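Local coordinates for protein D-aminopeptidase (Bacillus subtilis, PDB 1HI9) that removes N-terminal residues from D-amino-acid-containing peptides by hydrolysis, as a zinc-dependent, self-compartmentalizing decameric aminopeptidase, at residues Ala44-Ser49 and Phe200-Lys205; Leu134-Tyr139 and Lys252-Ala257; Ala172-Gln175 and Ala181-Cys184; Asn233-Thr238 and Tyr258-Val263; Ser86-Leu91 and Ala138-Tyr143. All coordinates share one frame; numbering follows the deposited sequence.

Interaction 1: Ala44-Ser49 and Phe200-Lys205; sequences AEAFNS and FALQNK
Ala46, Ser49 and Leu202 meet without a ring or amide between them; the flat groups nearby pair within their own segments. In 44-49 the carboxylate of Glu45 and the amide of Asn48 are joined, ND2 of Asn48 reaching OE2 of Glu45 at 3.1 Å on the syn side of the carboxylate and 21° out of its plane. In 200-205 CB of Asn204 lies 3.7 Å above one face of the Phe200 ring, toward its rim.

This is helix-to-helix packing in an alpha/beta fold: helix 28-48 and helix 187-203 come together through their C-terminal ends. Leu202 is the joint. Its CG stands beside the backbone N and opposite the carbonyl carbon (chi1 -77°), and from there the CD1 branch does all the close touching, coming to 3.5 Å from CB of Ser49 and 3.8 Å from CA of Ala46. A single methyl thus lies against the last turn of helix 28-48 and Ser49, the first residue to leave it. Elsewhere the Leu202 side chain packs on Leu149 of strand 148-152, on Met1 and on Cys51, which carries the contact down to the parallel part of the main sheet. Glu45 in turn lies against Thr195, Thr198 and Ala199 of helix 187-203.

Beside the apolar contact, Ser49 OG lies near both OE2 (2.8 Å) and O (3.1 Å) of Glu45. At the C-terminal end of helix 187-203 NZ of Lys205 folds back to O of Leu202 at 2.9 Å, tilted 20° from the carbonyl plane.

Interaction 2: Leu134-Tyr139 and Lys252-Ala257; sequences LGLNAY and KDMLEA
Met254 packs against Leu136 and Tyr139 in a Met-aromatic contact that joins two helices, 133-143 and the start of 254-268. The tight part belongs to the methionine. Its CG, anti to the backbone N (chi1 -167°), lies 3.8 Å from O of Tyr139, and bends at the next two torsions bring the thioether against both partners. SD rests 3.8 Å from CB of Tyr139 and 5.3 Å from the centroid of its ring, approaching obliquely, while CE touches both CB of Tyr139 (3.9 Å) and CD2 of Leu136 (3.8 Å). Leucine and methionine cross at about a right angle. Ile126 of strand 121-126 touches all three side chains, so the two helices share a floor on the antiparallel sheet.

Toward solvent the contact gives way to polar groups. Lys252 is exposed, and its NZ forms a salt bridge with OD1 of Asp253, weak as a hydrogen bond; Glu256, partly exposed, packs on Pro236 of the second subunit. These residues organise the helix start instead of gripping helix 133-143. OE2 of Glu256 accepts from N of Lys252 at 2.7 Å. Asp253 is the N-cap: its OD2 receives N of Glu256 at 3.2 Å, the donor standing 55° out of the carboxylate plane.

Interaction 3: Ala172-Gln175 and Ala181-Cys184; sequences AVKQ and AVKC
Lys174, whose CB packs against Cys184, ends in an NZ held by three backbone carbonyl oxygens, those of Glu10, Ile12 and Leu15. To get there, CG takes the position between the backbone N and the carbonyl carbon (chi1 55°), and the rest of the chain runs straight. On the way CD passes CG2 of Val182 at 4.0 Å, crossing it at a slant.

The two segments form the beta hairpin at the edge of the main sheet within the chain, strand 169-176 turning back into strand 181-184. Gln175 and Lys183 are the antiparallel hydrogen-bonded pair: N of Gln175 gives to O of Lys183 at 2.7 Å, almost straight at 176°, and N of Lys183 returns to O of Gln175 at 2.8 Å. Lys174 and Cys184 make the neighbouring non-hydrogen-bonded pair, their CB atoms 3.8 Å apart. Their side chains share one face of the sheet with Val182, and those of Gln175 and Lys183 take the other, with CB atoms 4.1 Å apart. O of Gln175 also lies 3.1 Å from both CA and CB of Val182.

On its far side strand 181-184 pairs antiparallel with a strand of the third subunit, so the hairpin is a seam through which the sheet runs on into another chain. Three carbonyl oxygens round one amine are consistent with a protonated ammonium group. The bonds join the hairpin to Glu10, Ile12 and Leu15; because Glu10 is a zinc ligand, this grip probably steadies the chain next to the metal site.

Interaction 4: Asn233-Thr238 and Tyr258-Val263; sequences NLMPGT and YQAMLV
Met235 opens a type II beta turn that closes at Thr238, while Tyr258-Val263 is plain helix. Gly237 has a positive phi of 88°, and at its backbone angles a CB would be jammed against the carbonyl O of Pro236. O of Met235 accepts twice: from N of Thr238 at 3.3 Å, the bond of the turn, and from OG1 of Thr238 at 2.7 Å, which approaches in the carbonyl plane. From the first corner of the turn the methionine side chain points at the helix. CG lies anti to the backbone N (chi1 -168°), the next torsion is straight as well, and only at the last does the chain bend, so that sulfur and methyl meet different residues.

The loop that follows helix 226-232 is thereby fixed to helix 254-268, which packs against the antiparallel sheet: Phe249 of strand 246-250 touches both Met235 and Ala260, and Met264 lies against Met235 and Thr238. The same loop faces the second subunit, where Met235 packs on Pro236 of that chain, Pro236 on its Glu256 and Leu234 on its Val263. Within the chain, SD of Met235 comes to 3.5 Å from CG1 of Val263, the two side chains crossing at about a right angle; CE of Met235 swings to CB of Ala260 at 3.8 Å, about one helical turn earlier.

Interaction 5: Ser86-Leu91 and Ala138-Tyr143; sequences SMVEGL and AYVAGY
Val88 and Val140 meet branch to branch, CG2 of Val88 lying 3.7 Å from CG1 of Val140. The two valines use different rotamers to do so. In Val88 (chi1 -75°) CG1 stands opposite the carbonyl carbon, and it is CG2, wedged between the backbone N and the carbonyl carbon, that faces the helix; it also reaches CB of Val140 at 4.0 Å. Val140 (chi1 174°) instead sets CG1 opposite its own N, leaning out from the helix toward the loop. Its CG2 lies farther from CG2 of Val88, at 4.2 Å.

Leu91 makes the second point of contact. Its side chain is extended, and CD1 is carried to Ala141, 4.0 Å from CB and 4.1 Å from CA. The alanine methyl is short enough for the leucine tip to come down almost on the helix backbone. Val88 and Leu91, the two ends of a type II beta turn, both point at the helix; the turn is closed by N of Leu91 bonding to O of Val88 at 3.2 Å, with Gly90 supplying the positive phi. The contact across the segments is wholly apolar.

The loop backbone is also held by hydroxyl groups: O of Met87 accepts from OG of Ser6 and of Ser59, and O of Glu89 from OH of Tyr4. Met87 itself packs on the zinc ligands Asp8 and Glu133. The loop thus joins strand 2-7 and the end of strand 53-58 to helix 133-143, with Tyr258 and Leu262 of helix 254-268 packing on Met87 and Ser86.

In the fold
From the N terminus, helix 28-48 opens the long loop that interaction 1 closes at 200-205, within the alpha/beta part of the fold. Nested inside it, interaction 5 closes the 86-91 loop onto helix 133-143, and interaction 3 closes a short hairpin at the sheet edge. Interaction 2 starts on helix 133-143, where interaction 5 ends, and closes only at 252-257; it crosses interaction 1 and encloses interaction 3. Interaction 4 follows interaction 1 in series and crosses interaction 2, sharing helix 254-268. Interactions 2, 4 and 5 touch one another, linking the main sheet's loops to the antiparallel sheet, while 1 and 3 stand apart.

Interaction 1: Ala44-Ser49 and Phe200-Lys205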
# COMPACT_ATOMS: atom_id res chain seq x y z
N ALA A 44 37.29 -5.04 -24.33
CA ALA A 44 37.75 -5.93 -25.38
C ALA A 44 38.80 -5.24 -26.23
O ALA A 44 39.85 -5.81 -26.51
CB ALA A 44 36.60 -6.37 -26.25
N GLU A 45 38.52 -4.01 -26.63
CA GLU A 45 39.47 -3.28 -27.46
C GLU A 45 40.70 -2.87 -26.66
O GLU A 45 41.78 -2.70 -27.23
CB GLU A 45 38.81 -2.06 -28.08
CG GLU A 45 39.69 -1.36 -29.11
CD GLU A 45 40.36 -2.35 -30.05
OE1 GLU A 45 39.66 -3.26 -30.56
OE2 GLU A 45 41.57 -2.22 -30.30
N ALA A 46 40.54 -2.70 -25.36
CA ALA A 46 41.67 -2.32 -24.52
C ALA A 46 42.72 -3.42 -24.55
O ALA A 46 43.90 -3.17 -24.78
CB ALA A 46 41.22 -2.07 -23.08
N PHE A 47 42.27 -4.65 -24.29
CA PHE A 47 43.15 -5.81 -24.30
C PHE A 47 43.70 -6.02 -25.70
O PHE A 47 44.89 -6.27 -25.87
CB PHE A 47 42.38 -7.06 -23.86
CG PHE A 47 42.10 -7.11 -22.39
CD1 PHE A 47 40.80 -7.28 -21.92
CD2 PHE A 47 43.13 -7.01 -21.46
CE1 PHE A 47 40.53 -7.34 -20.56
CE2 PHE A 47 42.87 -7.08 -20.10
CZ PHE A 47 41.57 -7.25 -19.65
N ASN A 48 42.84 -5.90 -26.70
CA ASN A 48 43.24 -6.08 -28.08
C ASN A 48 44.31 -5.08 -28.48
O ASN A 48 45.05 -5.31 -29.43
CB ASN A 48 42.04 -5.94 -29.02
CG ASN A 48 42.42 -6.10 -30.47
OD1 ASN A 48 42.98 -7.12 -30.87
ND2 ASN A 48 42.11 -5.09 -31.28
N SER A 49 44.39 -3.97 -27.75
CA SER A 49 45.37 -2.94 -28.06
C SER A 49 46.63 -3.01 -27.22
O SER A 49 47.42 -2.06 -27.19
CB SER A 49 44.74 -1.54 -27.92
OG SER A 49 43.90 -1.25 -29.02
N PHE A 200 42.09 4.20 -31.05
CA PHE A 200 42.81 5.43 -31.35
C PHE A 200 43.34 6.10 -30.08
O PHE A 200 44.47 6.59 -30.06
CB PHE A 200 41.91 6.42 -32.08
CG PHE A 200 42.62 7.68 -32.50
CD1 PHE A 200 43.37 7.72 -33.67
CD2 PHE A 200 42.57 8.82 -31.69
CE1 PHE A 200 44.07 8.86 -34.02
CE2 PHE A 200 43.26 9.97 -32.04
CZ PHE A 200 44.02 10.00 -33.21
N ALA A 201 42.51 6.11 -29.04
CA ALA A 201 42.89 6.74 -27.78
C ALA A 201 44.14 6.10 -27.18
O ALA A 201 45.01 6.80 -26.68
CB ALA A 201 41.74 6.66 -26.79
N LEU A 202 44.21 4.77 -27.21
CA LEU A 202 45.34 4.07 -26.65
C LEU A 202 46.64 4.27 -27.43
O LEU A 202 47.72 4.31 -26.85
CB LEU A 202 45.03 2.57 -26.52
CG LEU A 202 44.12 2.19 -25.35
CD1 LEU A 202 43.65 0.77 -25.49
CD2 LEU A 202 44.88 2.37 -24.06
N GLN A 203 46.53 4.41 -28.75
CA GLN A 203 47.73 4.59 -29.56
C GLN A 203 48.14 6.06 -29.67
O GLN A 203 49.28 6.37 -30.00
CB GLN A 203 47.52 4.03 -30.97
CG GLN A 203 46.39 4.69 -31.71
CD GLN A 203 46.31 4.25 -33.16
OE1 GLN A 203 47.21 4.53 -33.95
NE2 GLN A 203 45.23 3.54 -33.51
N ASN A 204 47.21 6.96 -29.38
CA ASN A 204 47.49 8.39 -29.45
C ASN A 204 47.71 8.95 -28.05
O ASN A 204 47.77 10.16 -27.85
CB ASN A 204 46.31 9.09 -30.13
CG ASN A 204 46.65 10.48 -30.63
OD1 ASN A 204 46.10 11.48 -30.15
ND2 ASN A 204 47.57 10.56 -31.59
N LYS A 205 47.85 8.04 -27.08
CA LYS A 205 48.03 8.41 -25.68
C LYS A 205 49.13 9.42 -25.37
O LYS A 205 49.00 10.23 -24.44
CB LYS A 205 48.25 7.16 -24.83
CG LYS A 205 49.41 6.27 -25.25
CD LYS A 205 49.61 5.15 -24.24
CE LYS A 205 50.70 4.18 -24.68
NZ LYS A 205 50.31 3.43 -25.91

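Interaction 2: Leu134-Tyr139 and Lys252-Ala257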
# COMPACT_ATOMS: atom_id res chain seq x y z
N LEU A 134 33.16 14.94 -14.46
CA LEU A 134 34.22 14.74 -15.43
C LEU A 134 35.49 15.47 -15.01
O LEU A 134 36.57 14.87 -14.95
CB LEU A 134 33.76 15.23 -16.79
CG LEU A 134 34.55 14.74 -17.99
CD1 LEU A 134 33.68 14.87 -19.24
CD2 LEU A 134 35.83 15.53 -18.12
N GLY A 135 35.35 16.75 -14.68
CA GLY A 135 36.48 17.55 -14.28
C GLY A 135 37.10 17.10 -12.98
O GLY A 135 38.31 16.90 -12.92
N LEU A 136 36.28 16.92 -11.95
CA LEU A 136 36.82 16.47 -10.67
C LEU A 136 37.56 15.14 -10.81
O LEU A 136 38.65 14.98 -10.26
CB LEU A 136 35.71 16.31 -9.63
CG LEU A 136 35.15 17.58 -8.98
CD1 LEU A 136 34.11 17.17 -7.92
CD2 LEU A 136 36.27 18.38 -8.33
N ASN A 137 36.98 14.20 -11.55
CA ASN A 137 37.63 12.90 -11.70
C ASN A 137 38.94 13.03 -12.50
O ASN A 137 39.92 12.32 -12.23
CB ASN A 137 36.69 11.89 -12.36
CG ASN A 137 35.40 11.67 -11.56
OD1 ASN A 137 35.33 11.98 -10.37
ND2 ASN A 137 34.40 11.13 -12.22
N ALA A 138 38.96 13.96 -13.46
CA ALA A 138 40.15 14.17 -14.26
C ALA A 138 41.25 14.73 -13.36
O ALA A 138 42.41 14.33 -13.45
CB ALA A 138 39.85 15.12 -15.41
N TYR A 139 40.87 15.65 -12.48
CA TYR A 139 41.82 16.26 -11.56
C TYR A 139 42.41 15.22 -10.60
O TYR A 139 43.60 15.28 -10.27
CB TYR A 139 41.17 17.39 -10.76
CG TYR A 139 41.23 18.73 -11.44
CD1 TYR A 139 40.12 19.58 -11.45
CD2 TYR A 139 42.39 19.17 -12.07
CE1 TYR A 139 40.17 20.82 -12.07
CE2 TYR A 139 42.45 20.41 -12.70
CZ TYR A 139 41.33 21.23 -12.69
OH TYR A 139 41.37 22.47 -13.30
N LYS A 252 44.05 20.43 1.50
CA LYS A 252 45.49 20.26 1.54
C LYS A 252 46.01 19.76 0.19
O LYS A 252 47.14 20.05 -0.19
CB LYS A 252 45.88 19.25 2.62
CG LYS A 252 45.42 19.63 4.02
CD LYS A 252 46.01 18.69 5.09
CE LYS A 252 45.58 17.22 4.90
NZ LYS A 252 46.15 16.57 3.66
N ASP A 253 45.17 18.99 -0.50
CA ASP A 253 45.48 18.44 -1.81
C ASP A 253 44.20 18.03 -2.53
O ASP A 253 43.11 18.08 -1.95
CB ASP A 253 46.40 17.24 -1.69
CG ASP A 253 45.97 16.30 -0.58
OD1 ASP A 253 46.33 16.55 0.58
OD2 ASP A 253 45.24 15.34 -0.88
N MET A 254 44.33 17.61 -3.78
CA MET A 254 43.16 17.21 -4.56
C MET A 254 42.40 16.05 -3.91
O MET A 254 41.18 16.00 -3.97
CB MET A 254 43.58 16.84 -5.98
CG MET A 254 42.42 16.70 -6.97
SD MET A 254 41.41 18.19 -7.09
CE MET A 254 39.75 17.42 -7.15
N LEU A 255 43.13 15.13 -3.30
CA LEU A 255 42.49 14.00 -2.66
C LEU A 255 41.58 14.42 -1.51
O LEU A 255 40.47 13.89 -1.36
CB LEU A 255 43.53 13.00 -2.16
CG LEU A 255 44.46 12.40 -3.22
CD1 LEU A 255 45.15 11.18 -2.64
CD2 LEU A 255 43.69 11.99 -4.48
N GLU A 256 42.02 15.38 -0.70
CA GLU A 256 41.20 15.85 0.40
C GLU A 256 40.02 16.64 -0.16
O GLU A 256 38.90 16.62 0.38
CB GLU A 256 42.00 16.74 1.36
CG GLU A 256 41.40 16.81 2.75
CD GLU A 256 41.96 17.95 3.60
OE1 GLU A 256 41.92 17.83 4.85
OE2 GLU A 256 42.42 18.96 3.02
N ALA A 257 40.27 17.35 -1.25
CA ALA A 257 39.23 18.15 -1.89
C ALA A 257 38.13 17.24 -2.41
O ALA A 257 36.95 17.57 -2.33
CB ALA A 257 39.83 18.96 -3.04

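Interaction 3: Ala172-Gln175 and Ala181-Cys184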
# COMPACT_ATOMS: atom_id res chain seq x y z
N ALA A 172 30.99 10.22 -28.89
CA ALA A 172 29.62 10.64 -28.67
C ALA A 172 28.66 9.56 -29.14
O ALA A 172 28.27 9.53 -30.30
CB ALA A 172 29.35 11.95 -29.43
N VAL A 173 28.27 8.68 -28.23
CA VAL A 173 27.38 7.59 -28.59
C VAL A 173 25.95 8.04 -28.84
O VAL A 173 25.14 7.28 -29.36
CB VAL A 173 27.40 6.50 -27.50
CG1 VAL A 173 28.81 5.92 -27.38
CG2 VAL A 173 26.96 7.09 -26.15
N LYS A 174 25.63 9.27 -28.46
CA LYS A 174 24.29 9.78 -28.69
C LYS A 174 24.29 11.31 -28.71
O LYS A 174 25.19 11.94 -28.16
CB LYS A 174 23.33 9.26 -27.61
CG LYS A 174 23.76 9.55 -26.18
CD LYS A 174 22.82 8.92 -25.17
CE LYS A 174 23.34 9.08 -23.75
NZ LYS A 174 22.45 8.42 -22.72
N GLN A 175 23.28 11.89 -29.35
CA GLN A 175 23.14 13.34 -29.45
C GLN A 175 22.04 13.84 -28.53
O GLN A 175 20.92 13.32 -28.54
CB GLN A 175 22.79 13.75 -30.88
CG GLN A 175 23.81 13.36 -31.92
CD GLN A 175 25.12 14.11 -31.76
OE1 GLN A 175 25.13 15.34 -31.67
NE2 GLN A 175 26.23 13.38 -31.73
N ALA A 181 15.95 13.54 -23.53
CA ALA A 181 15.71 13.09 -24.90
C ALA A 181 16.99 13.11 -25.71
O ALA A 181 17.80 14.03 -25.60
CB ALA A 181 14.67 13.98 -25.57
N VAL A 182 17.19 12.08 -26.52
CA VAL A 182 18.39 12.01 -27.33
C VAL A 182 18.16 11.30 -28.66
O VAL A 182 17.17 10.59 -28.84
CB VAL A 182 19.53 11.28 -26.59
CG1 VAL A 182 19.94 12.06 -25.34
CG2 VAL A 182 19.09 9.88 -26.22
N LYS A 183 19.08 11.52 -29.58
CA LYS A 183 19.05 10.86 -30.87
C LYS A 183 20.25 9.94 -30.71
O LYS A 183 21.38 10.42 -30.56
CB LYS A 183 19.29 11.85 -32.00
CG LYS A 183 19.49 11.22 -33.37
CD LYS A 183 19.96 12.27 -34.37
CE LYS A 183 20.46 11.64 -35.66
NZ LYS A 183 21.18 12.64 -36.49
N CYS A 184 20.00 8.64 -30.70
CA CYS A 184 21.08 7.68 -30.49
C CYS A 184 21.39 6.72 -31.62
O CYS A 184 20.61 6.56 -32.55
CB CYS A 184 20.81 6.88 -29.21
SG CYS A 184 19.05 6.60 -28.84

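Interaction 4: Asn233-Thr238 and Tyr258-Val263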
# COMPACT_ATOMS: atom_id res chain seq x y z
N ASN A 233 27.75 23.45 5.10
CA ASN A 233 28.50 24.37 5.93
C ASN A 233 28.66 23.88 7.37
O ASN A 233 29.24 24.56 8.21
CB ASN A 233 27.83 25.75 5.89
CG ASN A 233 28.68 26.82 6.54
OD1 ASN A 233 29.91 26.83 6.38
ND2 ASN A 233 28.04 27.74 7.25
N LEU A 234 28.13 22.69 7.64
CA LEU A 234 28.24 22.09 8.97
C LEU A 234 29.61 21.43 9.09
O LEU A 234 30.15 21.30 10.18
CB LEU A 234 27.15 21.03 9.14
CG LEU A 234 26.05 21.23 10.17
CD1 LEU A 234 25.59 22.67 10.24
CD2 LEU A 234 24.90 20.31 9.80
N MET A 235 30.17 21.01 7.96
CA MET A 235 31.47 20.36 7.97
C MET A 235 32.57 21.33 8.37
O MET A 235 32.67 22.43 7.83
CB MET A 235 31.78 19.78 6.59
CG MET A 235 32.97 18.85 6.59
SD MET A 235 33.31 18.15 4.97
CE MET A 235 34.43 19.42 4.30
N PRO A 236 33.43 20.91 9.31
CA PRO A 236 34.53 21.77 9.75
C PRO A 236 35.41 22.20 8.58
O PRO A 236 35.67 21.41 7.67
CB PRO A 236 35.29 20.89 10.74
CG PRO A 236 34.21 19.99 11.29
CD PRO A 236 33.45 19.63 10.04
N GLY A 237 35.87 23.44 8.61
CA GLY A 237 36.72 23.93 7.54
C GLY A 237 35.98 24.54 6.36
O GLY A 237 36.61 24.94 5.38
N THR A 238 34.66 24.63 6.45
CA THR A 238 33.85 25.20 5.38
C THR A 238 33.35 26.59 5.73
O THR A 238 33.34 26.98 6.89
CB THR A 238 32.60 24.33 5.06
OG1 THR A 238 31.73 24.32 6.20
CG2 THR A 238 33.01 22.92 4.70
N TYR A 258 38.52 16.08 -2.94
CA TYR A 258 37.55 15.15 -3.48
C TYR A 258 36.66 14.61 -2.37
O TYR A 258 35.43 14.63 -2.48
CB TYR A 258 38.25 13.98 -4.19
CG TYR A 258 37.32 13.18 -5.07
CD1 TYR A 258 36.93 13.64 -6.32
CD2 TYR A 258 36.79 11.97 -4.62
CE1 TYR A 258 36.03 12.93 -7.11
CE2 TYR A 258 35.89 11.25 -5.40
CZ TYR A 258 35.52 11.73 -6.64
OH TYR A 258 34.63 11.02 -7.41
N GLN A 259 37.28 14.15 -1.29
CA GLN A 259 36.51 13.63 -0.17
C GLN A 259 35.64 14.70 0.48
O GLN A 259 34.55 14.40 0.97
CB GLN A 259 37.44 12.98 0.84
CG GLN A 259 37.96 11.64 0.34
CD GLN A 259 38.61 10.82 1.43
OE1 GLN A 259 38.71 9.59 1.32
NE2 GLN A 259 39.06 11.48 2.49
N ALA A 260 36.11 15.94 0.48
CA ALA A 260 35.32 17.02 1.05
C ALA A 260 34.06 17.14 0.20
O ALA A 260 32.97 17.41 0.71
CB ALA A 260 36.10 18.32 1.04
N MET A 261 34.20 16.93 -1.11
CA MET A 261 33.06 17.00 -2.02
C MET A 261 32.06 15.91 -1.67
O MET A 261 30.86 16.16 -1.58
CB MET A 261 33.54 16.85 -3.47
CG MET A 261 32.43 16.81 -4.52
SD MET A 261 31.73 15.15 -4.72
CE MET A 261 33.16 14.30 -5.37
N LEU A 262 32.56 14.70 -1.43
CA LEU A 262 31.71 13.57 -1.08
C LEU A 262 30.88 13.85 0.16
O LEU A 262 29.66 13.62 0.17
CB LEU A 262 32.55 12.32 -0.86
CG LEU A 262 33.26 11.80 -2.12
CD1 LEU A 262 34.14 10.61 -1.75
CD2 LEU A 262 32.23 11.39 -3.17
N VAL A 263 31.53 14.34 1.21
CA VAL A 263 30.84 14.65 2.46
C VAL A 263 29.86 15.81 2.32
O VAL A 263 28.71 15.70 2.75
CB VAL A 263 31.86 14.98 3.56
CG1 VAL A 263 31.14 15.42 4.83
CG2 VAL A 263 32.70 13.74 3.85

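Interaction 5: Ser86-Leu91 and Ala138-Tyr143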
# COMPACT_ATOMS: atom_id res chain seq x y z
N SER A 86 34.98 7.19 -4.34
CA SER A 86 33.81 7.07 -5.19
C SER A 86 34.07 6.70 -6.65
O SER A 86 34.51 5.58 -6.93
CB SER A 86 33.01 8.39 -5.12
OG SER A 86 31.76 8.32 -5.78
N MET A 87 33.79 7.63 -7.56
CA MET A 87 33.97 7.42 -8.99
C MET A 87 35.40 7.12 -9.46
O MET A 87 35.59 6.57 -10.54
CB MET A 87 33.42 8.62 -9.76
CG MET A 87 31.96 8.88 -9.50
SD MET A 87 31.25 10.17 -10.55
CE MET A 87 30.99 9.28 -12.06
N VAL A 88 36.41 7.47 -8.66
CA VAL A 88 37.78 7.19 -9.05
C VAL A 88 38.49 6.22 -8.10
O VAL A 88 39.72 6.19 -8.03
CB VAL A 88 38.63 8.49 -9.21
CG1 VAL A 88 38.24 9.19 -10.51
CG2 VAL A 88 38.40 9.44 -8.03
N GLU A 89 37.71 5.43 -7.37
CA GLU A 89 38.24 4.44 -6.45
C GLU A 89 39.11 3.43 -7.21
O GLU A 89 38.71 2.93 -8.27
CB GLU A 89 37.11 3.70 -5.76
CG GLU A 89 37.60 2.59 -4.85
CD GLU A 89 38.40 3.13 -3.68
OE1 GLU A 89 39.27 2.39 -3.16
OE2 GLU A 89 38.16 4.30 -3.27
N GLY A 90 40.29 3.16 -6.68
CA GLY A 90 41.18 2.20 -7.32
C GLY A 90 42.18 2.80 -8.29
O GLY A 90 43.06 2.10 -8.79
N LEU A 91 42.06 4.09 -8.56
CA LEU A 91 42.97 4.76 -9.49
C LEU A 91 44.23 5.27 -8.76
O LEU A 91 44.12 6.08 -7.84
CB LEU A 91 42.24 5.93 -10.16
CG LEU A 91 42.72 6.41 -11.54
CD1 LEU A 91 41.92 7.63 -11.96
CD2 LEU A 91 44.20 6.74 -11.50
N ALA A 138 38.96 13.96 -13.46
CA ALA A 138 40.15 14.17 -14.26
C ALA A 138 41.25 14.73 -13.36
O ALA A 138 42.41 14.33 -13.45
CB ALA A 138 39.85 15.12 -15.41
N TYR A 139 40.87 15.65 -12.48
CA TYR A 139 41.82 16.26 -11.56
C TYR A 139 42.41 15.22 -10.60
O TYR A 139 43.60 15.28 -10.27
CB TYR A 139 41.17 17.39 -10.76
CG TYR A 139 41.23 18.73 -11.44
CD1 TYR A 139 40.12 19.58 -11.45
CD2 TYR A 139 42.39 19.17 -12.07
CE1 TYR A 139 40.17 20.82 -12.07
CE2 TYR A 139 42.45 20.41 -12.70
CZ TYR A 139 41.33 21.23 -12.69
OH TYR A 139 41.37 22.47 -13.30
N VAL A 140 41.59 14.28 -10.14
CA VAL A 140 42.10 13.25 -9.24
C VAL A 140 43.05 12.36 -10.04
O VAL A 140 44.04 11.89 -9.51
CB VAL A 140 40.97 12.39 -8.63
CG1 VAL A 140 41.57 11.24 -7.83
CG2 VAL A 140 40.08 13.25 -7.74
N ALA A 141 42.73 12.14 -11.31
CA ALA A 141 43.59 11.34 -12.16
C ALA A 141 44.92 12.08 -12.29
O ALA A 141 45.99 11.47 -12.28
CB ALA A 141 42.95 11.15 -13.52
N GLY A 142 44.83 13.41 -12.41
CA GLY A 142 46.02 14.23 -12.55
C GLY A 142 46.93 14.14 -11.34
O GLY A 142 48.16 14.14 -11.47
N TYR A 143 46.34 14.06 -10.16
CA TYR A 143 47.10 13.95 -8.92
C TYR A 143 48.05 12.76 -8.99
O TYR A 143 49.13 12.80 -8.42
CB TYR A 143 46.16 13.75 -7.74
CG TYR A 143 46.88 13.64 -6.41
CD1 TYR A 143 47.27 14.78 -5.72
CD2 TYR A 143 47.19 12.39 -5.87
CE1 TYR A 143 47.97 14.68 -4.52
CE2 TYR A 143 47.89 12.27 -4.67
CZ TYR A 143 48.28 13.43 -3.99
OH TYR A 143 48.95 13.33 -2.79